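Local structure of calcium uptake protein 3, mitochondrial (Homo sapiens, 6AGI) at residues Ala23-Glu28 with Phe32-Asp37; Gln301-Leu306 with Gly367-Arg372; Ala41-Glu46 with Leu242-Leu247; Leu97-Lys102 with Tyr231-Asn236. The protein senses calcium through its EF-hands and regulates the mitochondrial calcium uniporter in the central nervous system and skeletal muscle, working as a disulfide-linked heterodimer with MICU1. All coordinates share one frame; numbering follows the deposited sequence.

Contact 1: Ala23-Glu28 with Phe32-Asp37; sequences ASIECE and FMTPYD
Ser24 and Ile25 both send their backbone N-H groups to one acceptor, Phe32 O, and this end of the contact is the tight one. The Ile25 N to Phe32 O bond is 3.0 Å long and almost straight at 169°, whereas the bond from Ser24 N is bent to 135°. Phe32 N returns a bond to Ile25 O, making an antiparallel hydrogen-bonded pair. Two residues opposite one define a classic beta bulge, here at the start of strand 25-27. Just beyond it, Thr34 and Asp37 form a capping box at the start of helix 35-43: Thr34 N gives to Asp37 OD2 (3.1 Å) and Asp37 N to Thr34 OG1 (3.2 Å). A chi1 of 79° places Ser24 OG between its backbone N and carbonyl carbon, from where it gives to the syn lone pair of Asp37 OD2 at 2.7 Å; Thr34 N comes from the anti side. Replacing Asp37 with an alanine would probably leave Ser24 OG and Thr34 N without their shared acceptor and weaken the cap. Beside the bulge, Thr34 CG2 meets Ile25 CG1 at 3.5 Å. Cys27, buried against helix 58-66, touches Phe32 only slightly. The solvent side lies at Glu26, whose OE1 bonds Ser55 OG, and at exposed Glu28.

Contact 2: Gln301-Leu306 with Gly367-Arg372; sequences QFLNNL and GIMKDR
Met369 meets Leu303 and Leu306, and these three side chains make the whole contact; no hydrogen bond crosses it. Followed in sequence, 367-372 first has the backbone of Ile368 hydrogen-bonded to that of Asn270. Met369 comes next, its CB directed toward 301-306. Its CB and CG lie beside the CD2 methyl of Leu306, with Leu306 CD2 3.9 Å from Met369 CB. Beyond CG the chain folds twice, at chi2 (-63°) and chi3 (-77°), which swings the terminal methyl over to Leu303. There Met369 CE sits against the fork of the leucine, 3.3 Å from Leu303 CD2 and 3.4 Å from Leu303 CD1, so both branches share the touch. The methionine crosses each leucine at about a right angle, one near its root and one at its tip. At Lys370 the backbone bonds that of Tyr268. The contact buries just 134 Å², with partly exposed residues on both sides, and Leu303 CA and Met369 CA, the nearest such pair, are 8.6 Å apart. It joins the end of helix 293-304 and the start of helix 306-312, within the degenerate second EF-hand, to the chain following the calcium loop of the third, an apolar link between two EF-hands.

Contact 3: Ala41-Glu46 with Leu242-Leu247; sequences AVTTDE and LEIEFL
Thr43, in the last turn of helix 35-43, abuts Ile244 and Glu245 on the flank of helix 227-250, a helix end set against a helix side. The nearest CA pair is Thr43 CA and Glu245 CA, 6.3 Å apart. The apolar touch is methyl to methyl: Thr43 CG2 lies 3.8 Å from Ile244 CG2, and the two side chains cross at about a right angle. With chi1 at 64°, the threonine sets CG2 anti to its carbonyl carbon, facing the isoleucine, while OG1 is left to bond back to Ile39 O within its own helix. Glu245 approaches differently. Its CB leaves to one side, and a bend at chi2 (-74°) brings the carboxylate round, so that Glu245 OE2 ends 3.2 Å from Thr43 O. Both are acceptors and no hydrogen bond is assigned; at the resolution of this structure nothing more follows from their closeness. The carbonyls of this helix end are bonded by Arg18, at Ala41, Thr44 and Asp45. Within 242-247, Phe246 makes T-shaped stacks with Phe293 and Phe296 of helix 293-304. The C-terminal end of helix 35-43 thus packs on the side of helix 227-250 at the surface, joining the N-terminal part of the chain to the long helix leading toward the degenerate second EF-hand.

Contact 4: Leu97-Lys102 with Tyr231-Asn236; sequences LCILTK and YRFMDN
Ile99 lies obliquely across Met234, and both of its branches are in use. With chi1 at -73°, CG1 stands beside the backbone N and CG2 anti to it, which spreads the two over the methionine chain from root to tip. Ile99 CG2 rests 3.5 Å from Met234 CB, Ile99 CD1 is 3.4 Å from Met234 CG, and Ile99 CG1 touches Met234 CE at 3.4 Å. The last of these depends on the bend at Met234 chi3 (79°), which turns the terminal methyl back toward helix 90-101. That methyl is shared, for Lys102 CD approaches Met234 CE from a second direction, also at 3.4 Å. Phe233 receives Ile99 differently: the isoleucine CD1 reaches the edge of the ring near its plane, 3.9 Å from Phe233 CE2, and the side chains stand roughly at a right angle. The same ring makes a T-shaped stack with Phe216, while Phe107 of helix 104-114 packs on both Met234 and Lys102. Shortening Ile99 to an alanine is likely to open a gap beside Met234, leave its terminal methyl less confined and remove the CD1 touch at the edge of Phe233. No hydrogen bond crosses between 97-102 and 231-236. The helices, with Ile99 CA and Met234 CA 6.1 Å apart, are therefore joined here by dispersion and shape fit among buried side chains, with even the lysine contributing its aliphatic carbons.

Contacts 1 and 4 are buried, contacts 2 and 3 lie at the surface, and their chemistry differs. Contact 1 is dominated by backbone and capping hydrogen bonds, whereas contact 4 is wholly apolar; contact 2 is a small apolar patch and contact 3 mixes a methyl touch with two facing acceptors. Helix 35-43 serves contacts 1 and 3, joined through Met33 CE and Ala41 CB at 3.7 Å. Contacts 3 and 4 share helix 227-250 and also touch directly, Val42 on Leu97 and Leu100. Asn304 probably hydrogen-bonds Leu100 O, linking contact 2 to contact 4. Contacts 1 and 2, with centres about 30 Å apart, lie on opposite sides of the chain's centre.

Contact 1: Ala23-Glu28 with Phe32-Asp37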
loop_
_atom_site.group_PDB
_atom_site.type_symbol
_atom_site.label_atom_id
_atom_site.label_comp_id
_atom_site.label_asym_id
_atom_site.label_seq_id
_atom_site.Cartn_x
_atom_site.Cartn_y
_atom_site.Cartn_z
ATOM N N ALA B 23 7.907 -5.361 -29.186
ATOM C CA ALA B 23 9.222 -4.887 -29.597
ATOM C C ALA B 23 9.391 -4.978 -31.109
ATOM O O ALA B 23 8.851 -5.873 -31.760
ATOM C CB ALA B 23 10.318 -5.685 -28.887
ATOM N N SER B 24 10.177 -4.045 -31.666
ATOM C CA SER B 24 10.393 -3.993 -33.107
ATOM C C SER B 24 11.856 -3.840 -33.528
ATOM O O SER B 24 12.129 -3.878 -34.733
ATOM C CB SER B 24 9.538 -2.883 -33.759
ATOM O OG SER B 24 10.072 -1.575 -33.616
ATOM N N ILE B 25 12.799 -3.657 -32.604
ATOM C CA ILE B 25 14.199 -3.428 -32.958
ATOM C C ILE B 25 15.020 -4.613 -32.466
ATOM O O ILE B 25 14.902 -5.023 -31.303
ATOM C CB ILE B 25 14.747 -2.127 -32.338
ATOM C CG1 ILE B 25 13.817 -0.946 -32.610
ATOM C CG2 ILE B 25 16.131 -1.824 -32.854
ATOM C CD1 ILE B 25 13.697 -0.579 -34.052
ATOM N N GLU B 26 15.880 -5.134 -33.330
ATOM C CA GLU B 26 16.850 -6.135 -32.930
ATOM C C GLU B 26 18.232 -5.576 -33.235
ATOM O O GLU B 26 18.444 -5.000 -34.303
ATOM C CB GLU B 26 16.595 -7.448 -33.670
ATOM C CG GLU B 26 17.648 -8.518 -33.449
ATOM C CD GLU B 26 18.797 -8.460 -34.446
ATOM O OE1 GLU B 26 18.546 -8.414 -35.672
ATOM O OE2 GLU B 26 19.954 -8.434 -33.993
ATOM N N CYS B 27 19.180 -5.746 -32.321
ATOM C CA CYS B 27 20.556 -5.367 -32.633
ATOM C C CYS B 27 21.488 -6.296 -31.871
ATOM O O CYS B 27 21.540 -6.241 -30.640
ATOM C CB CYS B 27 20.822 -3.896 -32.279
ATOM S SG CYS B 27 22.601 -3.459 -32.184
ATOM N N GLU B 28 22.240 -7.119 -32.614
ATOM C CA GLU B 28 23.111 -8.151 -32.050
ATOM C C GLU B 28 22.342 -9.062 -31.099
ATOM O O GLU B 28 22.733 -9.292 -29.956
ATOM C CB GLU B 28 24.334 -7.532 -31.384
ATOM C CG GLU B 28 24.819 -6.315 -32.150
ATOM C CD GLU B 28 26.294 -6.054 -31.971
ATOM O OE1 GLU B 28 26.887 -5.354 -32.833
ATOM O OE2 GLU B 28 26.854 -6.566 -30.980
ATOM N N PHE B 32 14.505 -4.856 -28.762
ATOM C CA PHE B 32 14.214 -3.540 -28.215
ATOM C C PHE B 32 12.826 -3.067 -28.597
ATOM O O PHE B 32 12.257 -3.428 -29.627
ATOM C CB PHE B 32 15.219 -2.465 -28.660
ATOM C CG PHE B 32 16.594 -2.706 -28.175
ATOM C CD1 PHE B 32 16.951 -2.347 -26.895
ATOM C CD2 PHE B 32 17.524 -3.310 -28.988
ATOM C CE1 PHE B 32 18.227 -2.575 -26.432
ATOM C CE2 PHE B 32 18.812 -3.552 -28.539
ATOM C CZ PHE B 32 19.167 -3.179 -27.258
ATOM N N MET B 33 12.347 -2.164 -27.771
ATOM C CA MET B 33 11.110 -1.443 -27.968
ATOM C C MET B 33 11.504 -0.039 -28.423
ATOM O O MET B 33 12.525 0.493 -27.969
ATOM C CB MET B 33 10.401 -1.450 -26.604
ATOM C CG MET B 33 8.913 -1.404 -26.500
ATOM S SD MET B 33 8.485 -1.840 -24.797
ATOM C CE MET B 33 7.268 -3.077 -25.080
ATOM N N THR B 34 10.759 0.554 -29.351
ATOM C CA THR B 34 10.932 1.987 -29.558
ATOM C C THR B 34 10.015 2.752 -28.620
ATOM O O THR B 34 9.130 2.169 -27.984
ATOM C CB THR B 34 10.648 2.362 -31.000
ATOM O OG1 THR B 34 9.331 1.934 -31.351
ATOM C CG2 THR B 34 11.675 1.746 -31.910
ATOM N N PRO B 35 10.208 4.069 -28.483
ATOM C CA PRO B 35 9.263 4.833 -27.650
ATOM C C PRO B 35 7.827 4.700 -28.129
ATOM O O PRO B 35 6.914 4.570 -27.298
ATOM C CB PRO B 35 9.793 6.261 -27.747
ATOM C CG PRO B 35 11.271 6.062 -27.998
ATOM C CD PRO B 35 11.374 4.875 -28.890
ATOM N N TYR B 36 7.592 4.682 -29.449
ATOM C CA TYR B 36 6.233 4.415 -29.924
ATOM C C TYR B 36 5.778 3.014 -29.498
ATOM O O TYR B 36 4.668 2.845 -28.970
ATOM C CB TYR B 36 6.136 4.581 -31.450
ATOM C CG TYR B 36 4.717 4.569 -31.977
ATOM C CD1 TYR B 36 3.678 5.140 -31.243
ATOM C CD2 TYR B 36 4.410 4.011 -33.204
ATOM C CE1 TYR B 36 2.363 5.140 -31.712
ATOM C CE2 TYR B 36 3.092 4.000 -33.694
ATOM C CZ TYR B 36 2.073 4.569 -32.941
ATOM O OH TYR B 36 0.762 4.584 -33.397
ATOM N N ASP B 37 6.657 2.009 -29.632
ATOM C CA ASP B 37 6.260 0.657 -29.256
ATOM C C ASP B 37 5.891 0.574 -27.788
ATOM O O ASP B 37 4.963 -0.164 -27.425
ATOM C CB ASP B 37 7.386 -0.347 -29.507
ATOM C CG ASP B 37 7.577 -0.675 -30.954
ATOM O OD1 ASP B 37 6.563 -0.843 -31.670
ATOM O OD2 ASP B 37 8.754 -0.832 -31.346
#

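Contact 2: Gln301-Leu306 with Gly367-Arg372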
loop_
_atom_site.group_PDB
_atom_site.type_symbol
_atom_site.label_atom_id
_atom_site.label_comp_id
_atom_site.label_asym_id
_atom_site.label_seq_id
_atom_site.Cartn_x
_atom_site.Cartn_y
_atom_site.Cartn_z
ATOM N N GLN B 301 -4.280 9.656 -10.452
ATOM C CA GLN B 301 -3.369 9.939 -9.346
ATOM C C GLN B 301 -3.902 9.331 -8.058
ATOM O O GLN B 301 -3.153 8.696 -7.283
ATOM C CB GLN B 301 -3.151 11.445 -9.211
ATOM C CG GLN B 301 -1.990 11.946 -10.068
ATOM C CD GLN B 301 -2.050 13.433 -10.351
ATOM O OE1 GLN B 301 -2.852 14.169 -9.766
ATOM N NE2 GLN B 301 -1.221 13.881 -11.287
ATOM N N PHE B 302 -5.212 9.479 -7.839
ATOM C CA PHE B 302 -5.853 8.876 -6.671
ATOM C C PHE B 302 -5.712 7.350 -6.670
ATOM O O PHE B 302 -5.436 6.739 -5.619
ATOM C CB PHE B 302 -7.322 9.285 -6.653
ATOM C CG PHE B 302 -8.177 8.409 -5.815
ATOM C CD1 PHE B 302 -7.997 8.359 -4.439
ATOM C CD2 PHE B 302 -9.119 7.589 -6.393
ATOM C CE1 PHE B 302 -8.776 7.525 -3.660
ATOM C CE2 PHE B 302 -9.890 6.747 -5.617
ATOM C CZ PHE B 302 -9.724 6.712 -4.251
ATOM N N LEU B 303 -5.839 6.709 -7.846
ATOM C CA LEU B 303 -5.650 5.256 -7.868
ATOM C C LEU B 303 -4.234 4.883 -7.505
ATOM O O LEU B 303 -4.012 3.807 -6.933
ATOM C CB LEU B 303 -5.975 4.625 -9.219
ATOM C CG LEU B 303 -7.446 4.534 -9.550
ATOM C CD1 LEU B 303 -7.693 3.740 -10.834
ATOM C CD2 LEU B 303 -8.187 3.988 -8.342
ATOM N N ASN B 304 -3.268 5.758 -7.780
ATOM C CA ASN B 304 -1.954 5.358 -7.319
ATOM C C ASN B 304 -1.743 5.651 -5.845
ATOM O O ASN B 304 -0.804 5.108 -5.257
ATOM C CB ASN B 304 -0.852 5.975 -8.184
ATOM C CG ASN B 304 -0.692 5.234 -9.489
ATOM O OD1 ASN B 304 -1.258 4.163 -9.663
ATOM N ND2 ASN B 304 0.085 5.772 -10.392
ATOM N N ASN B 305 -2.632 6.419 -5.218
ATOM C CA ASN B 305 -2.558 6.670 -3.782
ATOM C C ASN B 305 -3.644 5.883 -3.035
ATOM O O ASN B 305 -4.141 6.284 -1.959
ATOM C CB ASN B 305 -2.680 8.165 -3.533
ATOM C CG ASN B 305 -1.349 8.852 -3.439
ATOM O OD1 ASN B 305 -1.001 9.687 -4.288
ATOM N ND2 ASN B 305 -0.572 8.487 -2.427
ATOM N N LEU B 306 -4.038 4.751 -3.615
ATOM C CA LEU B 306 -5.173 4.036 -3.057
ATOM C C LEU B 306 -4.934 3.562 -1.629
ATOM O O LEU B 306 -5.901 3.451 -0.866
ATOM C CB LEU B 306 -5.542 2.847 -3.942
ATOM C CG LEU B 306 -6.999 2.451 -3.656
ATOM C CD1 LEU B 306 -7.958 3.470 -4.222
ATOM C CD2 LEU B 306 -7.315 1.074 -4.197
ATOM N N GLY B 367 -11.979 -2.912 -2.371
ATOM C CA GLY B 367 -11.722 -4.330 -2.572
ATOM C C GLY B 367 -11.605 -4.696 -4.036
ATOM O O GLY B 367 -10.799 -5.547 -4.419
ATOM N N ILE B 368 -12.391 -4.030 -4.880
ATOM C CA ILE B 368 -12.432 -4.374 -6.291
ATOM C C ILE B 368 -11.179 -3.929 -7.057
ATOM O O ILE B 368 -10.884 -4.507 -8.108
ATOM C CB ILE B 368 -13.770 -3.858 -6.870
ATOM C CG1 ILE B 368 -14.841 -4.919 -6.627
ATOM C CG2 ILE B 368 -13.686 -3.508 -8.342
ATOM C CD1 ILE B 368 -14.794 -6.099 -7.577
ATOM N N MET B 369 -10.397 -2.963 -6.568
ATOM C CA MET B 369 -9.236 -2.567 -7.358
ATOM C C MET B 369 -8.101 -3.574 -7.190
ATOM O O MET B 369 -7.801 -4.044 -6.086
ATOM C CB MET B 369 -8.732 -1.157 -7.007
ATOM C CG MET B 369 -9.779 -0.086 -6.945
ATOM S SD MET B 369 -10.569 0.190 -8.527
ATOM C CE MET B 369 -9.439 1.149 -9.515
ATOM N N LYS B 370 -7.462 -3.878 -8.312
ATOM C CA LYS B 370 -6.339 -4.794 -8.361
ATOM C C LYS B 370 -5.036 -4.054 -8.060
ATOM O O LYS B 370 -4.826 -2.922 -8.510
ATOM C CB LYS B 370 -6.293 -5.457 -9.738
ATOM C CG LYS B 370 -6.110 -4.447 -10.878
ATOM C CD LYS B 370 -5.952 -5.082 -12.261
ATOM C CE LYS B 370 -7.137 -5.967 -12.639
ATOM N NZ LYS B 370 -7.062 -6.482 -14.046
ATOM N N ASP B 371 -4.179 -4.685 -7.262
ATOM C CA ASP B 371 -2.805 -4.222 -7.016
ATOM C C ASP B 371 -1.821 -4.970 -7.914
ATOM O O ASP B 371 -1.309 -6.024 -7.533
ATOM C CB ASP B 371 -2.435 -4.398 -5.546
ATOM N N ARG B 372 -1.573 -4.455 -9.121
ATOM C CA ARG B 372 -0.442 -4.959 -9.922
ATOM C C ARG B 372 0.509 -3.809 -10.227
ATOM O O ARG B 372 0.315 -2.696 -9.726
ATOM C CB ARG B 372 -0.906 -5.629 -11.221
#

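Contact 3: Ala41-Glu46 with Leu242-Leu247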
loop_
_atom_site.group_PDB
_atom_site.type_symbol
_atom_site.label_atom_id
_atom_site.label_comp_id
_atom_site.label_asym_id
_atom_site.label_seq_id
_atom_site.Cartn_x
_atom_site.Cartn_y
_atom_site.Cartn_z
ATOM N N ALA B 41 2.403 -0.370 -26.142
ATOM C CA ALA B 41 2.401 -1.448 -25.154
ATOM C C ALA B 41 1.597 -1.086 -23.917
ATOM O O ALA B 41 1.021 -1.968 -23.272
ATOM C CB ALA B 41 3.831 -1.789 -24.742
ATOM N N VAL B 42 1.540 0.197 -23.564
ATOM C CA VAL B 42 0.794 0.606 -22.379
ATOM C C VAL B 42 -0.601 1.156 -22.694
ATOM O O VAL B 42 -1.400 1.339 -21.761
ATOM C CB VAL B 42 1.614 1.590 -21.518
ATOM C CG1 VAL B 42 2.929 0.971 -21.229
ATOM C CG2 VAL B 42 1.836 2.901 -22.218
ATOM N N THR B 43 -0.887 1.514 -23.948
ATOM C CA THR B 43 -2.196 2.082 -24.265
ATOM C C THR B 43 -3.093 1.145 -25.065
ATOM O O THR B 43 -4.237 1.514 -25.356
ATOM C CB THR B 43 -2.063 3.413 -25.005
ATOM O OG1 THR B 43 -1.428 3.200 -26.274
ATOM C CG2 THR B 43 -1.230 4.374 -24.151
ATOM N N THR B 44 -2.584 0.000 -25.506
ATOM C CA THR B 44 -3.268 -0.856 -26.464
ATOM C C THR B 44 -3.421 -2.244 -25.823
ATOM O O THR B 44 -3.054 -2.453 -24.668
ATOM C CB THR B 44 -2.481 -0.783 -27.783
ATOM O OG1 THR B 44 -2.712 0.504 -28.356
ATOM C CG2 THR B 44 -2.875 -1.798 -28.817
ATOM N N ASP B 45 -3.952 -3.202 -26.576
ATOM C CA ASP B 45 -4.032 -4.591 -26.148
ATOM C C ASP B 45 -3.082 -5.482 -26.922
ATOM O O ASP B 45 -2.280 -6.198 -26.327
ATOM C CB ASP B 45 -5.460 -5.130 -26.324
ATOM C CG ASP B 45 -6.310 -4.960 -25.081
ATOM O OD1 ASP B 45 -5.782 -4.457 -24.057
ATOM O OD2 ASP B 45 -7.489 -5.397 -25.112
ATOM N N GLU B 46 -3.120 -5.424 -28.238
ATOM C CA GLU B 46 -2.197 -6.162 -29.076
ATOM C C GLU B 46 -1.768 -5.242 -30.199
ATOM O O GLU B 46 -2.478 -4.286 -30.531
ATOM C CB GLU B 46 -2.870 -7.412 -29.669
ATOM C CG GLU B 46 -4.133 -7.063 -30.484
ATOM C CD GLU B 46 -4.923 -8.272 -30.979
ATOM O OE1 GLU B 46 -4.528 -9.416 -30.666
ATOM O OE2 GLU B 46 -5.960 -8.076 -31.663
ATOM N N LEU B 242 -1.236 9.200 -19.536
ATOM C CA LEU B 242 -2.615 9.628 -19.301
ATOM C C LEU B 242 -3.158 10.441 -20.480
ATOM O O LEU B 242 -4.277 10.200 -20.949
ATOM C CB LEU B 242 -2.714 10.429 -18.006
ATOM C CG LEU B 242 -2.589 9.641 -16.692
ATOM C CD1 LEU B 242 -2.876 10.537 -15.480
ATOM C CD2 LEU B 242 -3.455 8.392 -16.680
ATOM N N GLU B 243 -2.368 11.395 -20.988
ATOM C CA GLU B 243 -2.792 12.199 -22.137
ATOM C C GLU B 243 -3.128 11.326 -23.337
ATOM O O GLU B 243 -4.162 11.522 -23.988
ATOM C CB GLU B 243 -1.706 13.199 -22.535
ATOM C CG GLU B 243 -1.547 14.393 -21.611
ATOM C CD GLU B 243 -0.712 15.479 -22.241
ATOM O OE1 GLU B 243 -0.533 15.418 -23.481
ATOM O OE2 GLU B 243 -0.222 16.367 -21.506
ATOM N N ILE B 244 -2.263 10.356 -23.656
ATOM C CA ILE B 244 -2.515 9.535 -24.833
ATOM C C ILE B 244 -3.796 8.733 -24.658
ATOM O O ILE B 244 -4.580 8.593 -25.605
ATOM C CB ILE B 244 -1.303 8.641 -25.142
ATOM C CG1 ILE B 244 -0.161 9.504 -25.665
ATOM C CG2 ILE B 244 -1.657 7.566 -26.165
ATOM C CD1 ILE B 244 1.238 8.909 -25.455
ATOM N N GLU B 245 -4.058 8.206 -23.454
ATOM C CA GLU B 245 -5.313 7.457 -23.314
ATOM C C GLU B 245 -6.518 8.384 -23.467
ATOM O O GLU B 245 -7.409 8.151 -24.308
ATOM C CB GLU B 245 -5.357 6.749 -21.959
ATOM C CG GLU B 245 -4.978 5.242 -21.943
ATOM C CD GLU B 245 -6.062 4.319 -22.538
ATOM O OE1 GLU B 245 -7.172 4.249 -21.949
ATOM O OE2 GLU B 245 -5.809 3.671 -23.590
ATOM N N PHE B 246 -6.514 9.491 -22.713
ATOM C CA PHE B 246 -7.621 10.441 -22.753
ATOM C C PHE B 246 -7.908 10.875 -24.182
ATOM O O PHE B 246 -9.019 10.670 -24.699
ATOM C CB PHE B 246 -7.303 11.655 -21.862
ATOM C CG PHE B 246 -8.443 12.628 -21.745
ATOM C CD1 PHE B 246 -9.465 12.421 -20.835
ATOM C CD2 PHE B 246 -8.503 13.743 -22.558
ATOM C CE1 PHE B 246 -10.552 13.305 -20.742
ATOM C CE2 PHE B 246 -9.572 14.633 -22.463
ATOM C CZ PHE B 246 -10.604 14.409 -21.556
ATOM N N LEU B 247 -6.873 11.379 -24.862
ATOM C CA LEU B 247 -7.005 11.851 -26.234
ATOM C C LEU B 247 -7.417 10.721 -27.168
ATOM O O LEU B 247 -8.092 10.961 -28.174
ATOM C CB LEU B 247 -5.670 12.452 -26.681
ATOM C CG LEU B 247 -5.196 13.778 -26.067
ATOM C CD1 LEU B 247 -3.715 14.022 -26.352
ATOM C CD2 LEU B 247 -6.007 14.937 -26.585
#

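Contact 4: Leu97-Lys102 with Tyr231-Asn236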
loop_
_atom_site.group_PDB
_atom_site.type_symbol
_atom_site.label_atom_id
_atom_site.label_comp_id
_atom_site.label_asym_id
_atom_site.label_seq_id
_atom_site.Cartn_x
_atom_site.Cartn_y
_atom_site.Cartn_z
ATOM N N LEU B 97 7.130 0.735 -16.792
ATOM C CA LEU B 97 5.910 0.181 -16.212
ATOM C C LEU B 97 5.813 0.441 -14.729
ATOM O O LEU B 97 4.720 0.725 -14.202
ATOM C CB LEU B 97 5.802 -1.323 -16.434
ATOM C CG LEU B 97 5.532 -1.799 -17.833
ATOM C CD1 LEU B 97 5.555 -3.317 -17.845
ATOM C CD2 LEU B 97 4.186 -1.225 -18.184
ATOM N N CYS B 98 6.906 0.212 -14.023
ATOM C CA CYS B 98 6.893 0.421 -12.591
ATOM C C CYS B 98 6.580 1.876 -12.247
ATOM O O CYS B 98 5.779 2.144 -11.333
ATOM C CB CYS B 98 8.234 -0.038 -12.037
ATOM S SG CYS B 98 8.548 0.321 -10.318
ATOM N N ILE B 99 7.205 2.828 -12.968
ATOM C CA ILE B 99 6.920 4.260 -12.792
ATOM C C ILE B 99 5.426 4.546 -12.908
ATOM O O ILE B 99 4.855 5.293 -12.103
ATOM C CB ILE B 99 7.725 5.115 -13.780
ATOM C CG1 ILE B 99 9.194 5.161 -13.390
ATOM C CG2 ILE B 99 7.168 6.516 -13.851
ATOM C CD1 ILE B 99 10.045 5.839 -14.470
ATOM N N LEU B 100 4.792 4.021 -13.960
ATOM C CA LEU B 100 3.368 4.260 -14.162
ATOM C C LEU B 100 2.507 3.940 -12.925
ATOM O O LEU B 100 1.430 4.532 -12.755
ATOM C CB LEU B 100 2.902 3.465 -15.375
ATOM C CG LEU B 100 3.394 3.967 -16.736
ATOM C CD1 LEU B 100 2.681 3.248 -17.867
ATOM C CD2 LEU B 100 3.187 5.476 -16.833
ATOM N N THR B 101 2.939 3.026 -12.047
ATOM C CA THR B 101 2.107 2.697 -10.886
ATOM C C THR B 101 2.481 3.470 -9.618
ATOM O O THR B 101 1.723 3.418 -8.640
ATOM C CB THR B 101 2.158 1.190 -10.572
ATOM O OG1 THR B 101 3.479 0.825 -10.171
ATOM C CG2 THR B 101 1.790 0.369 -11.792
ATOM N N LYS B 102 3.631 4.153 -9.593
ATOM C CA LYS B 102 4.095 4.773 -8.362
ATOM C C LYS B 102 3.283 6.012 -8.014
ATOM O O LYS B 102 2.867 6.758 -8.894
ATOM C CB LYS B 102 5.573 5.166 -8.442
ATOM C CG LYS B 102 6.518 3.997 -8.293
ATOM C CD LYS B 102 7.950 4.479 -8.164
ATOM C CE LYS B 102 8.960 3.319 -8.117
ATOM N NZ LYS B 102 9.191 2.634 -9.414
ATOM N N TYR B 231 12.241 13.011 -10.519
ATOM C CA TYR B 231 10.842 13.321 -10.291
ATOM C C TYR B 231 10.197 13.847 -11.558
ATOM O O TYR B 231 9.058 13.485 -11.883
ATOM C CB TYR B 231 10.719 14.358 -9.169
ATOM C CG TYR B 231 9.305 14.647 -8.720
ATOM C CD1 TYR B 231 8.440 15.406 -9.493
ATOM C CD2 TYR B 231 8.850 14.197 -7.497
ATOM C CE1 TYR B 231 7.151 15.675 -9.074
ATOM C CE2 TYR B 231 7.550 14.458 -7.067
ATOM C CZ TYR B 231 6.711 15.209 -7.875
ATOM O OH TYR B 231 5.436 15.487 -7.476
ATOM N N ARG B 232 10.893 14.726 -12.283
ATOM C CA ARG B 232 10.232 15.311 -13.434
ATOM C C ARG B 232 10.052 14.295 -14.549
ATOM O O ARG B 232 9.035 14.325 -15.251
ATOM C CB ARG B 232 10.998 16.535 -13.920
ATOM C CG ARG B 232 10.900 17.697 -12.980
ATOM C CD ARG B 232 11.419 18.984 -13.588
ATOM N NE ARG B 232 12.875 19.048 -13.556
ATOM C CZ ARG B 232 13.559 19.856 -12.750
ATOM N NH1 ARG B 232 12.910 20.641 -11.893
ATOM N NH2 ARG B 232 14.889 19.857 -12.776
ATOM N N PHE B 233 11.006 13.374 -14.715
ATOM C CA PHE B 233 10.839 12.325 -15.706
ATOM C C PHE B 233 9.636 11.448 -15.380
ATOM O O PHE B 233 8.810 11.178 -16.264
ATOM C CB PHE B 233 12.094 11.483 -15.817
ATOM C CG PHE B 233 11.946 10.357 -16.800
ATOM C CD1 PHE B 233 11.966 10.612 -18.165
ATOM C CD2 PHE B 233 11.753 9.059 -16.374
ATOM C CE1 PHE B 233 11.819 9.593 -19.079
ATOM C CE2 PHE B 233 11.600 8.027 -17.288
ATOM C CZ PHE B 233 11.632 8.289 -18.645
ATOM N N MET B 234 9.516 10.985 -14.109
ATOM C CA MET B 234 8.377 10.125 -13.791
ATOM C C MET B 234 7.045 10.875 -13.820
ATOM O O MET B 234 6.034 10.332 -14.299
ATOM C CB MET B 234 8.501 9.392 -12.438
ATOM C CG MET B 234 9.717 8.468 -12.271
ATOM S SD MET B 234 10.298 7.992 -10.680
ATOM C CE MET B 234 9.085 6.738 -10.365
ATOM N N ASP B 235 7.020 12.132 -13.384
ATOM C CA ASP B 235 5.791 12.910 -13.484
ATOM C C ASP B 235 5.408 13.123 -14.947
ATOM O O ASP B 235 4.236 12.971 -15.327
ATOM C CB ASP B 235 5.972 14.217 -12.698
ATOM C CG ASP B 235 4.700 15.048 -12.601
ATOM O OD1 ASP B 235 3.611 14.501 -12.346
ATOM O OD2 ASP B 235 4.816 16.286 -12.694
ATOM N N ASN B 236 6.390 13.418 -15.799
ATOM C CA ASN B 236 6.074 13.659 -17.201
ATOM C C ASN B 236 5.671 12.393 -17.931
ATOM O O ASN B 236 4.904 12.465 -18.898
ATOM C CB ASN B 236 7.267 14.249 -17.950
ATOM C CG ASN B 236 7.596 15.616 -17.505
ATOM O OD1 ASN B 236 6.722 16.336 -17.004
ATOM N ND2 ASN B 236 8.831 16.043 -17.771
#